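Local coordinates for DNA translocase coupling protein (Clostridium perfringens, PDB 6O1W) that probably binds ATP and DNA as an FtsK/SpoIIIE-type translocase, serving as the coupling protein for conjugative transfer of plasmid pCW3, at residues K27-K32 with S49-E54; V111-Q116 with N121-L126; I159-D164 with K193-E198. All coordinates share one frame; numbering follows the deposited sequence.

In the fold
This fragment of a longer membrane protein shows different kinds of contact in two sheets. Contact 1 belongs to a small antiparallel sheet of four strands near the N-terminus, away from the annotated sites. Contacts 2 and 3 both reach the large mixed sheet of the P-loop ATPase part, contact 2 at its outer hairpin, contact 3 where helix 185-209 packs against strand 159-163. Their centres lie 23 Å apart, whereas those of contacts 1 and 3 are 59 Å apart. Contacts 2 and 3 each touch a bound glucose, and the position of Gly115 is about 5 Å from the side chain of Ala340, which contacts ATP in another structure of this protein, though none is bound here.

Contact 1: residues K27-K32 with S49-E54; sequences KTPILK and SMIPIE
Pro29 and Ser49 meet at the open end of an antiparallel beta hairpin, where strand 30-36 is about to begin and strand 43-48 has just ended. The two chains remain close here, with 4.8 Å between Pro29 CA and Ser49 CA, yet no hydrogen bond joins residues 27-32 to residues 49-54. Van der Waals contact takes over from backbone pairing. The methylene of the serine rests against the proline: Ser49 CB is 3.9 Å from Pro29 CA and 4.1 Å from Pro29 CG, so it lies against two corners of the pyrrolidine ring. Further along, the same ring carbon Pro29 CG meets the tip of an isoleucine, Ile51 CD1, at 4.2 Å.

What brings Ser49 and Ile51 to bear on one proline is a local bend. With chi1 at 72°, the serine hydroxyl sits between its own backbone N and carbonyl carbon, and Ile51 N donates to Ser49 OG over 3.3 Å at a fairly straight 160°. This is an ST turn, though its bond is weak. Ser49 and Ile51 both direct their CB atoms at the proline segment, while Met50 between them leads its selenium-bearing end away. The carbon side of the buried serine thus packs on the proline, while its oxygen takes weak hydrogen bonds from Ile51 N and from Trp56 NE1.

Around this small apolar junction, Phe16 of helix 7-18 and Phe47 of strand 43-48 pack on Pro29, and Phe21 packs on Ile51. Pairing of Ile30 with Glu48 resumes the sheet on one side, and on the other Pro52 takes the N-cap position of helix 53-58, whose Ile53 leans on strand 69-76.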
loop_
_atom_site.group_PDB
_atom_site.type_symbol
_atom_site.label_atom_id
_atom_site.label_comp_id
_atom_site.label_asym_id
_atom_site.label_seq_id
_atom_site.Cartn_x
_atom_site.Cartn_y
_atom_site.Cartn_z
ATOM N N LYS A 27 -20.216 -4.970 39.930
ATOM C CA LYS A 27 -20.084 -3.756 39.127
ATOM C C LYS A 27 -19.962 -4.076 37.653
ATOM O O LYS A 27 -19.345 -5.081 37.281
ATOM C CB LYS A 27 -18.900 -2.905 39.592
ATOM C CG LYS A 27 -19.134 -2.329 40.983
ATOM C CD LYS A 27 -18.042 -1.384 41.423
ATOM C CE LYS A 27 -18.249 -0.946 42.856
ATOM N NZ LYS A 27 -19.481 -0.133 43.029
ATOM N N THR A 28 -20.538 -3.209 36.809
ATOM C CA THR A 28 -20.420 -3.339 35.355
ATOM C C THR A 28 -19.035 -2.746 35.015
ATOM O O THR A 28 -18.515 -1.960 35.807
ATOM C CB THR A 28 -21.518 -2.561 34.620
ATOM O OG1 THR A 28 -21.475 -1.202 35.032
ATOM C CG2 THR A 28 -22.896 -3.155 34.793
ATOM N N PRO A 29 -18.423 -3.102 33.867
ATOM C CA PRO A 29 -17.084 -2.573 33.547
ATOM C C PRO A 29 -17.006 -1.053 33.560
ATOM O O PRO A 29 -17.975 -0.364 33.240
ATOM C CB PRO A 29 -16.814 -3.137 32.163
ATOM C CG PRO A 29 -17.605 -4.423 32.148
ATOM C CD PRO A 29 -18.867 -4.074 32.847
ATOM N N ILE A 30 -15.854 -0.547 34.000
ATOM C CA ILE A 30 -15.546 0.869 34.108
ATOM C C ILE A 30 -14.720 1.292 32.892
ATOM O O ILE A 30 -13.625 0.771 32.705
ATOM C CB ILE A 30 -14.734 1.119 35.419
ATOM C CG1 ILE A 30 -15.452 0.589 36.697
ATOM C CG2 ILE A 30 -14.324 2.593 35.574
ATOM C CD1 ILE A 30 -16.847 1.185 37.007
ATOM N N LEU A 31 -15.195 2.303 32.131
ATOM C CA LEU A 31 -14.436 2.871 31.022
ATOM C C LEU A 31 -13.237 3.647 31.588
ATOM O O LEU A 31 -13.429 4.620 32.333
ATOM C CB LEU A 31 -15.306 3.808 30.161
ATOM C CG LEU A 31 -14.581 4.474 28.974
ATOM C CD1 LEU A 31 -14.248 3.473 27.894
ATOM C CD2 LEU A 31 -15.385 5.635 28.410
ATOM N N LYS A 32 -12.016 3.194 31.257
ATOM C CA LYS A 32 -10.785 3.843 31.703
ATOM C C LYS A 32 -10.317 4.816 30.647
ATOM O O LYS A 32 -9.852 5.906 30.992
ATOM C CB LYS A 32 -9.679 2.809 32.019
ATOM C CG LYS A 32 -9.989 1.894 33.216
ATOM C CD LYS A 32 -10.361 2.639 34.536
ATOM C CE LYS A 32 -9.175 3.294 35.221
ATOM N NZ LYS A 32 -8.227 2.308 35.811
ATOM N N SER A 49 -12.646 -4.117 35.322
ATOM C CA SER A 49 -13.684 -4.975 35.934
ATOM C C SER A 49 -13.079 -6.249 36.541
ATOM O O SER A 49 -11.925 -6.566 36.285
ATOM C CB SER A 49 -14.735 -5.382 34.889
ATOM O OG SER A 49 -14.178 -6.318 33.990
HETATM N N MSE A 50 -13.885 -7.004 37.256
HETATM C CA MSE A 50 -13.481 -8.274 37.834
HETATM C C MSE A 50 -13.918 -9.447 36.945
HETATM O O MSE A 50 -13.808 -10.595 37.379
HETATM C CB MSE A 50 -14.073 -8.417 39.245
HETATM C CG MSE A 50 -13.356 -7.581 40.290
HETATM SE SE MSE A 50 -14.045 -8.028 42.054
HETATM C CE MSE A 50 -13.265 -9.859 42.266
ATOM N N ILE A 51 -14.393 -9.179 35.706
ATOM C CA ILE A 51 -14.850 -10.237 34.796
ATOM C C ILE A 51 -13.642 -10.829 34.061
ATOM O O ILE A 51 -12.900 -10.083 33.413
ATOM C CB ILE A 51 -15.980 -9.758 33.841
ATOM C CG1 ILE A 51 -17.162 -9.156 34.635
ATOM C CG2 ILE A 51 -16.450 -10.895 32.932
ATOM C CD1 ILE A 51 -18.045 -8.238 33.861
ATOM N N PRO A 52 -13.433 -12.168 34.144
ATOM C CA PRO A 52 -12.269 -12.767 33.465
ATOM C C PRO A 52 -12.281 -12.579 31.937
ATOM O O PRO A 52 -13.353 -12.483 31.320
ATOM C CB PRO A 52 -12.311 -14.251 33.892
ATOM C CG PRO A 52 -13.670 -14.487 34.466
ATOM C CD PRO A 52 -14.230 -13.176 34.891
ATOM N N ILE A 53 -11.089 -12.475 31.341
ATOM C CA ILE A 53 -10.882 -12.275 29.905
ATOM C C ILE A 53 -11.638 -13.318 29.037
ATOM O O ILE A 53 -12.170 -12.960 27.994
ATOM C CB ILE A 53 -9.360 -12.203 29.561
ATOM C CG1 ILE A 53 -9.098 -11.729 28.125
ATOM C CG2 ILE A 53 -8.645 -13.542 29.825
ATOM C CD1 ILE A 53 -9.229 -10.332 27.872
ATOM N N GLU A 54 -11.686 -14.589 29.492
ATOM C CA GLU A 54 -12.362 -15.688 28.802
ATOM C C GLU A 54 -13.877 -15.463 28.768
ATOM O O GLU A 54 -14.508 -15.798 27.765
ATOM C CB GLU A 54 -11.962 -17.082 29.339
ATOM C CG GLU A 54 -11.586 -17.137 30.816
ATOM C CD GLU A 54 -10.177 -16.697 31.171
ATOM O OE1 GLU A 54 -9.206 -17.297 30.654
ATOM O OE2 GLU A 54 -10.046 -15.748 31.974
#

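Contact 2: residues V111-Q116 with N121-L126. With BGC (beta-D-glucopyranose), chain C.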
loop_
_atom_site.group_PDB
_atom_site.type_symbol
_atom_site.label_atom_id
_atom_site.label_comp_id
_atom_site.label_asym_id
_atom_site.label_seq_id
_atom_site.Cartn_x
_atom_site.Cartn_y
_atom_site.Cartn_z
ATOM N N VAL A 111 -3.490 9.551 -13.232
ATOM C CA VAL A 111 -4.302 9.366 -12.027
ATOM C C VAL A 111 -4.724 7.905 -12.004
ATOM O O VAL A 111 -5.290 7.394 -12.990
ATOM C CB VAL A 111 -5.541 10.326 -11.920
ATOM C CG1 VAL A 111 -6.343 10.057 -10.645
ATOM C CG2 VAL A 111 -5.114 11.788 -11.939
ATOM N N VAL A 112 -4.442 7.237 -10.871
ATOM C CA VAL A 112 -4.809 5.844 -10.634
ATOM C C VAL A 112 -5.650 5.706 -9.351
ATOM O O VAL A 112 -5.543 6.534 -8.453
ATOM C CB VAL A 112 -3.571 4.890 -10.666
ATOM C CG1 VAL A 112 -2.797 5.034 -11.987
ATOM C CG2 VAL A 112 -2.645 5.112 -9.466
ATOM N N VAL A 113 -6.501 4.671 -9.287
ATOM C CA VAL A 113 -7.345 4.368 -8.138
ATOM C C VAL A 113 -6.858 3.031 -7.532
ATOM O O VAL A 113 -6.687 2.060 -8.270
ATOM C CB VAL A 113 -8.855 4.344 -8.495
ATOM C CG1 VAL A 113 -9.707 4.344 -7.232
ATOM C CG2 VAL A 113 -9.231 5.536 -9.376
ATOM N N VAL A 114 -6.646 2.972 -6.200
ATOM C CA VAL A 114 -6.146 1.712 -5.626
ATOM C C VAL A 114 -7.185 0.942 -4.765
ATOM O O VAL A 114 -6.950 -0.216 -4.436
ATOM C CB VAL A 114 -4.805 1.890 -4.879
ATOM C CG1 VAL A 114 -3.707 2.281 -5.866
ATOM C CG2 VAL A 114 -4.919 2.920 -3.767
ATOM N N GLY A 115 -8.310 1.569 -4.450
ATOM C CA GLY A 115 -9.355 0.937 -3.667
ATOM C C GLY A 115 -10.253 1.896 -2.921
ATOM O O GLY A 115 -10.279 3.090 -3.222
ATOM N N GLN A 116 -10.977 1.374 -1.919
ATOM C CA GLN A 116 -11.979 2.133 -1.170
ATOM C C GLN A 116 -11.659 2.391 0.269
ATOM O O GLN A 116 -11.346 1.453 0.993
ATOM C CB GLN A 116 -13.338 1.398 -1.233
ATOM C CG GLN A 116 -14.525 2.331 -1.030
ATOM C CD GLN A 116 -15.850 1.629 -1.157
ATOM O OE1 GLN A 116 -16.118 0.897 -2.106
ATOM N NE2 GLN A 116 -16.723 1.870 -0.210
ATOM N N ASN A 121 -12.958 6.822 -2.705
ATOM C CA ASN A 121 -11.880 5.953 -3.156
ATOM C C ASN A 121 -10.518 6.599 -2.982
ATOM O O ASN A 121 -10.408 7.827 -2.877
ATOM C CB ASN A 121 -12.087 5.568 -4.617
ATOM C CG ASN A 121 -13.287 4.684 -4.837
ATOM O OD1 ASN A 121 -13.629 3.814 -4.027
ATOM N ND2 ASN A 121 -13.953 4.886 -5.948
ATOM N N ILE A 122 -9.481 5.774 -2.924
ATOM C CA ILE A 122 -8.137 6.292 -2.794
ATOM C C ILE A 122 -7.604 6.520 -4.203
ATOM O O ILE A 122 -7.532 5.568 -4.976
ATOM C CB ILE A 122 -7.239 5.316 -1.974
ATOM C CG1 ILE A 122 -7.767 5.127 -0.531
ATOM C CG2 ILE A 122 -5.759 5.742 -2.015
ATOM C CD1 ILE A 122 -7.447 6.161 0.487
ATOM N N LYS A 123 -7.239 7.777 -4.528
ATOM C CA LYS A 123 -6.671 8.157 -5.839
ATOM C C LYS A 123 -5.253 8.641 -5.654
ATOM O O LYS A 123 -4.943 9.279 -4.641
ATOM C CB LYS A 123 -7.509 9.241 -6.546
ATOM C CG LYS A 123 -8.943 8.802 -6.862
ATOM C CD LYS A 123 -9.700 9.801 -7.698
ATOM C CE LYS A 123 -11.167 9.457 -7.722
ATOM N NZ LYS A 123 -11.975 10.518 -8.380
ATOM N N ILE A 124 -4.376 8.261 -6.581
ATOM C CA ILE A 124 -2.984 8.682 -6.598
ATOM C C ILE A 124 -2.759 9.392 -7.933
ATOM O O ILE A 124 -3.020 8.807 -8.985
ATOM C CB ILE A 124 -1.968 7.512 -6.418
ATOM C CG1 ILE A 124 -2.213 6.701 -5.128
ATOM C CG2 ILE A 124 -0.520 8.029 -6.468
ATOM C CD1 ILE A 124 -1.543 5.305 -5.140
ATOM N N ASP A 125 -2.279 10.644 -7.885
ATOM C CA ASP A 125 -1.910 11.422 -9.071
ATOM C C ASP A 125 -0.390 11.320 -9.202
ATOM O O ASP A 125 0.364 11.998 -8.487
ATOM C CB ASP A 125 -2.353 12.886 -8.954
ATOM C CG ASP A 125 -2.034 13.729 -10.189
ATOM O OD1 ASP A 125 -1.254 13.260 -11.047
ATOM O OD2 ASP A 125 -2.566 14.855 -10.297
ATOM N N LEU A 126 0.055 10.462 -10.130
ATOM C CA LEU A 126 1.469 10.211 -10.372
ATOM C C LEU A 126 2.247 11.457 -10.783
ATOM O O LEU A 126 3.450 11.480 -10.555
ATOM C CB LEU A 126 1.668 9.056 -11.368
ATOM C CG LEU A 126 1.110 7.688 -10.934
ATOM C CD1 LEU A 126 1.321 6.707 -11.988
ATOM C CD2 LEU A 126 1.778 7.190 -9.668
HETATM C C2 BGC C . -6.611 10.422 0.720
HETATM C C3 BGC C . -8.060 10.148 0.341
HETATM C C4 BGC C . -8.432 10.959 -0.893
HETATM C C5 BGC C . -7.654 10.412 -2.085
HETATM C C6 BGC C . -7.520 11.385 -3.243
HETATM C C1 BGC C . -5.720 10.568 -0.520
HETATM O O1 BGC C . -5.377 11.900 -0.685
HETATM O O2 BGC C . -6.103 9.393 1.562
HETATM O O3 BGC C . -8.926 10.466 1.426
HETATM O O4 BGC C . -9.832 10.886 -1.160
HETATM O O5 BGC C . -6.331 9.990 -1.693
HETATM O O6 BGC C . -6.574 12.427 -3.020
HETATM O O HOH W 1 -15.378 1.779 -4.540
#
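Val112 and Ile124 exchange a pair of backbone hydrogen bonds, Val112 N to Ile124 O and Ile124 N to Val112 O, both 2.8 Å, between antiparallel strands whose axes run at 147°. The register then slips. Ile122 O receives Val114 N, but Ile122 N donates to Gly115 O, so two residues of one strand stand opposite a single residue of the other in a beta bulge. Gly115 accommodates it with a positive phi, a backbone conformation natural to glycine.

Val114 turns both methyls to use: with chi1 at -66° CG1 stands anti to the carbonyl carbon and meets Ile124 CD1 at 3.8 Å, which leaves Val114 CG2 between the backbone N and the carbonyl carbon, pressed tightly on Ile122 CG2 at 3.4 Å. Helix 142-155 packs on Val112 and Val114. On the other face, Val113 and Lys123 run side by side, Val113 CG2 lying 4.1 Å from Lys123 CG. Here too the amides of Gln116 and Asn121, their planes 61° apart, are bridged by one water that donates to Gln116 OE1 and Asn121 OD1, 2.7 Å each.

Asn121, Ile122 and Lys123 border a bound glucose, Lys123 O lying 3.3 Å from its O5; Phe329 and Val336 complete the pocket. The whole is a bulged beta hairpin at the margin of the large mixed sheet of this FtsK/SpoIIIE-family ATPase.

Contact 3: residues I159-D164 with K193-E198. With BGC (beta-D-glucopyranose), chain E.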
loop_
_atom_site.group_PDB
_atom_site.type_symbol
_atom_site.label_atom_id
_atom_site.label_comp_id
_atom_site.label_asym_id
_atom_site.label_seq_id
_atom_site.Cartn_x
_atom_site.Cartn_y
_atom_site.Cartn_z
ATOM N N ILE A 159 4.038 3.201 -21.365
ATOM C CA ILE A 159 5.049 2.201 -21.730
ATOM C C ILE A 159 5.351 1.482 -20.403
ATOM O O ILE A 159 5.527 2.149 -19.384
ATOM C CB ILE A 159 6.366 2.863 -22.297
ATOM C CG1 ILE A 159 6.106 3.524 -23.659
ATOM C CG2 ILE A 159 7.517 1.838 -22.423
ATOM C CD1 ILE A 159 7.180 4.574 -24.074
ATOM N N ALA A 160 5.536 0.159 -20.439
ATOM C CA ALA A 160 5.808 -0.598 -19.227
ATOM C C ALA A 160 7.047 -1.437 -19.250
ATOM O O ALA A 160 7.366 -2.058 -20.258
ATOM C CB ALA A 160 4.604 -1.472 -18.899
ATOM N N TYR A 161 7.705 -1.519 -18.089
ATOM C CA TYR A 161 8.880 -2.347 -17.851
ATOM C C TYR A 161 8.616 -3.109 -16.564
ATOM O O TYR A 161 8.182 -2.523 -15.568
ATOM C CB TYR A 161 10.165 -1.527 -17.756
ATOM C CG TYR A 161 10.540 -0.888 -19.067
ATOM C CD1 TYR A 161 11.139 -1.630 -20.084
ATOM C CD2 TYR A 161 10.337 0.466 -19.282
ATOM C CE1 TYR A 161 11.524 -1.028 -21.282
ATOM C CE2 TYR A 161 10.649 1.058 -20.498
ATOM C CZ TYR A 161 11.243 0.309 -21.497
ATOM O OH TYR A 161 11.525 0.918 -22.690
HETATM N N MSE A 162 8.808 -4.427 -16.601
HETATM C CA MSE A 162 8.497 -5.237 -15.428
HETATM C C MSE A 162 9.703 -6.024 -15.033
HETATM O O MSE A 162 10.372 -6.601 -15.891
HETATM C CB MSE A 162 7.289 -6.125 -15.708
HETATM C CG MSE A 162 6.003 -5.333 -15.879
HETATM SE SE MSE A 162 4.859 -6.096 -17.273
HETATM C CE MSE A 162 5.792 -5.560 -18.868
ATOM N N VAL A 163 10.025 -5.995 -13.741
ATOM C CA VAL A 163 11.209 -6.668 -13.216
ATOM C C VAL A 163 10.810 -7.805 -12.289
ATOM O O VAL A 163 10.139 -7.569 -11.272
ATOM C CB VAL A 163 12.170 -5.666 -12.506
ATOM C CG1 VAL A 163 13.398 -6.386 -11.933
ATOM C CG2 VAL A 163 12.590 -4.548 -13.452
ATOM N N ASP A 164 11.264 -9.032 -12.618
ATOM C CA ASP A 164 11.023 -10.211 -11.782
ATOM C C ASP A 164 12.126 -11.214 -11.961
ATOM O O ASP A 164 12.127 -11.918 -12.954
ATOM C CB ASP A 164 9.643 -10.838 -12.077
ATOM C CG ASP A 164 9.364 -12.198 -11.417
ATOM O OD1 ASP A 164 9.961 -12.488 -10.348
ATOM O OD2 ASP A 164 8.558 -12.955 -11.965
ATOM N N LYS A 193 20.171 1.592 -16.487
ATOM C CA LYS A 193 21.094 2.539 -17.118
ATOM C C LYS A 193 20.327 3.267 -18.263
ATOM O O LYS A 193 20.428 4.472 -18.390
ATOM C CB LYS A 193 22.355 1.813 -17.629
ATOM C CG LYS A 193 23.320 2.691 -18.430
ATOM C CD LYS A 193 23.850 3.840 -17.606
ATOM C CE LYS A 193 25.059 4.450 -18.265
ATOM N NZ LYS A 193 25.023 5.937 -18.229
ATOM N N TYR A 194 19.491 2.551 -19.010
ATOM C CA TYR A 194 18.649 3.157 -20.033
ATOM C C TYR A 194 17.657 4.188 -19.421
ATOM O O TYR A 194 17.503 5.285 -19.967
ATOM C CB TYR A 194 17.867 2.073 -20.800
ATOM C CG TYR A 194 16.707 2.656 -21.581
ATOM C CD1 TYR A 194 16.925 3.414 -22.735
ATOM C CD2 TYR A 194 15.399 2.511 -21.135
ATOM C CE1 TYR A 194 15.861 3.988 -23.435
ATOM C CE2 TYR A 194 14.327 3.068 -21.833
ATOM C CZ TYR A 194 14.565 3.834 -22.962
ATOM O OH TYR A 194 13.515 4.428 -23.614
ATOM N N LEU A 195 16.934 3.803 -18.338
ATOM C CA LEU A 195 15.930 4.643 -17.677
ATOM C C LEU A 195 16.537 5.898 -17.077
ATOM O O LEU A 195 15.932 6.961 -17.165
ATOM C CB LEU A 195 15.183 3.851 -16.598
ATOM C CG LEU A 195 14.274 2.702 -17.025
ATOM C CD1 LEU A 195 13.866 1.875 -15.801
ATOM C CD2 LEU A 195 13.034 3.216 -17.782
ATOM N N VAL A 196 17.741 5.787 -16.498
ATOM C CA VAL A 196 18.482 6.931 -15.940
ATOM C C VAL A 196 18.904 7.914 -17.068
ATOM O O VAL A 196 18.816 9.128 -16.887
ATOM C CB VAL A 196 19.649 6.425 -15.047
ATOM C CG1 VAL A 196 20.889 7.303 -15.130
ATOM C CG2 VAL A 196 19.184 6.303 -13.620
ATOM N N ASP A 197 19.340 7.381 -18.216
ATOM C CA ASP A 197 19.684 8.190 -19.404
ATOM C C ASP A 197 18.402 8.803 -20.001
ATOM O O ASP A 197 18.437 9.958 -20.407
ATOM C CB ASP A 197 20.374 7.319 -20.471
ATOM C CG ASP A 197 21.761 6.825 -20.087
ATOM O OD1 ASP A 197 22.271 7.240 -19.011
ATOM O OD2 ASP A 197 22.325 6.002 -20.836
ATOM N N GLU A 198 17.284 8.030 -20.070
ATOM C CA GLU A 198 16.022 8.545 -20.611
ATOM C C GLU A 198 15.504 9.680 -19.699
ATOM O O GLU A 198 14.996 10.677 -20.198
ATOM C CB GLU A 198 14.960 7.431 -20.788
ATOM C CG GLU A 198 13.594 7.932 -21.258
ATOM C CD GLU A 198 13.499 8.492 -22.672
ATOM O OE1 GLU A 198 14.344 8.115 -23.512
ATOM O OE2 GLU A 198 12.569 9.290 -22.949
HETATM C C2 BGC E . 14.502 0.381 -25.246
HETATM C C3 BGC E . 15.993 0.282 -25.544
HETATM C C4 BGC E . 16.757 -0.058 -24.271
HETATM C C5 BGC E . 16.187 -1.326 -23.638
HETATM C C6 BGC E . 16.806 -1.646 -22.299
HETATM C C1 BGC E . 14.026 -0.924 -24.612
HETATM O O1 BGC E . 12.669 -0.851 -24.331
HETATM O O2 BGC E . 13.777 0.647 -26.441
HETATM O O3 BGC E . 16.462 1.502 -26.104
HETATM O O4 BGC E . 18.139 -0.254 -24.546
HETATM O O5 BGC E . 14.773 -1.171 -23.419
HETATM O O6 BGC E . 16.206 -2.798 -21.725
HETATM O O HOH W 2 11.022 3.484 -23.468
#
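Tyr194 and Tyr161 share a glucose but present different parts of their rings to it. With its CG anti to the backbone N (chi1 164°), Tyr194 lays one face against the sugar, whose C4 is 3.7 Å above the ring plane, offset toward the rim; Glu198 CB backs the opposite face. Tyr161 offers the sugar its ring edge: the glucose O1 lies in the ring plane, 2.7 Å from Tyr161 OH. A water, also in that plane, joins the two phenols, at 2.7 Å from both Tyr161 OH and Tyr194 OH.

Directly between the tyrosines the touch is slight. Their side chains cross at about a right angle, bringing Tyr161 OH to 3.6 Å from Tyr194 CE2. Leu195 runs alongside Tyr161, pointing the other way, sets its CD2 4.1 Å from Tyr161 CD2 and also reaches Ile229 and Val231.

Gln180 adds a hydrogen bond to the sugar, completing a small pocket of two tyrosines and an amide. That pocket sits on a beta-alpha-beta crossover of the P-loop ATPase sheet: helix 185-209, on its way from strand 179-182 to strand 229-233, passes over strand 159-163, which lies between them.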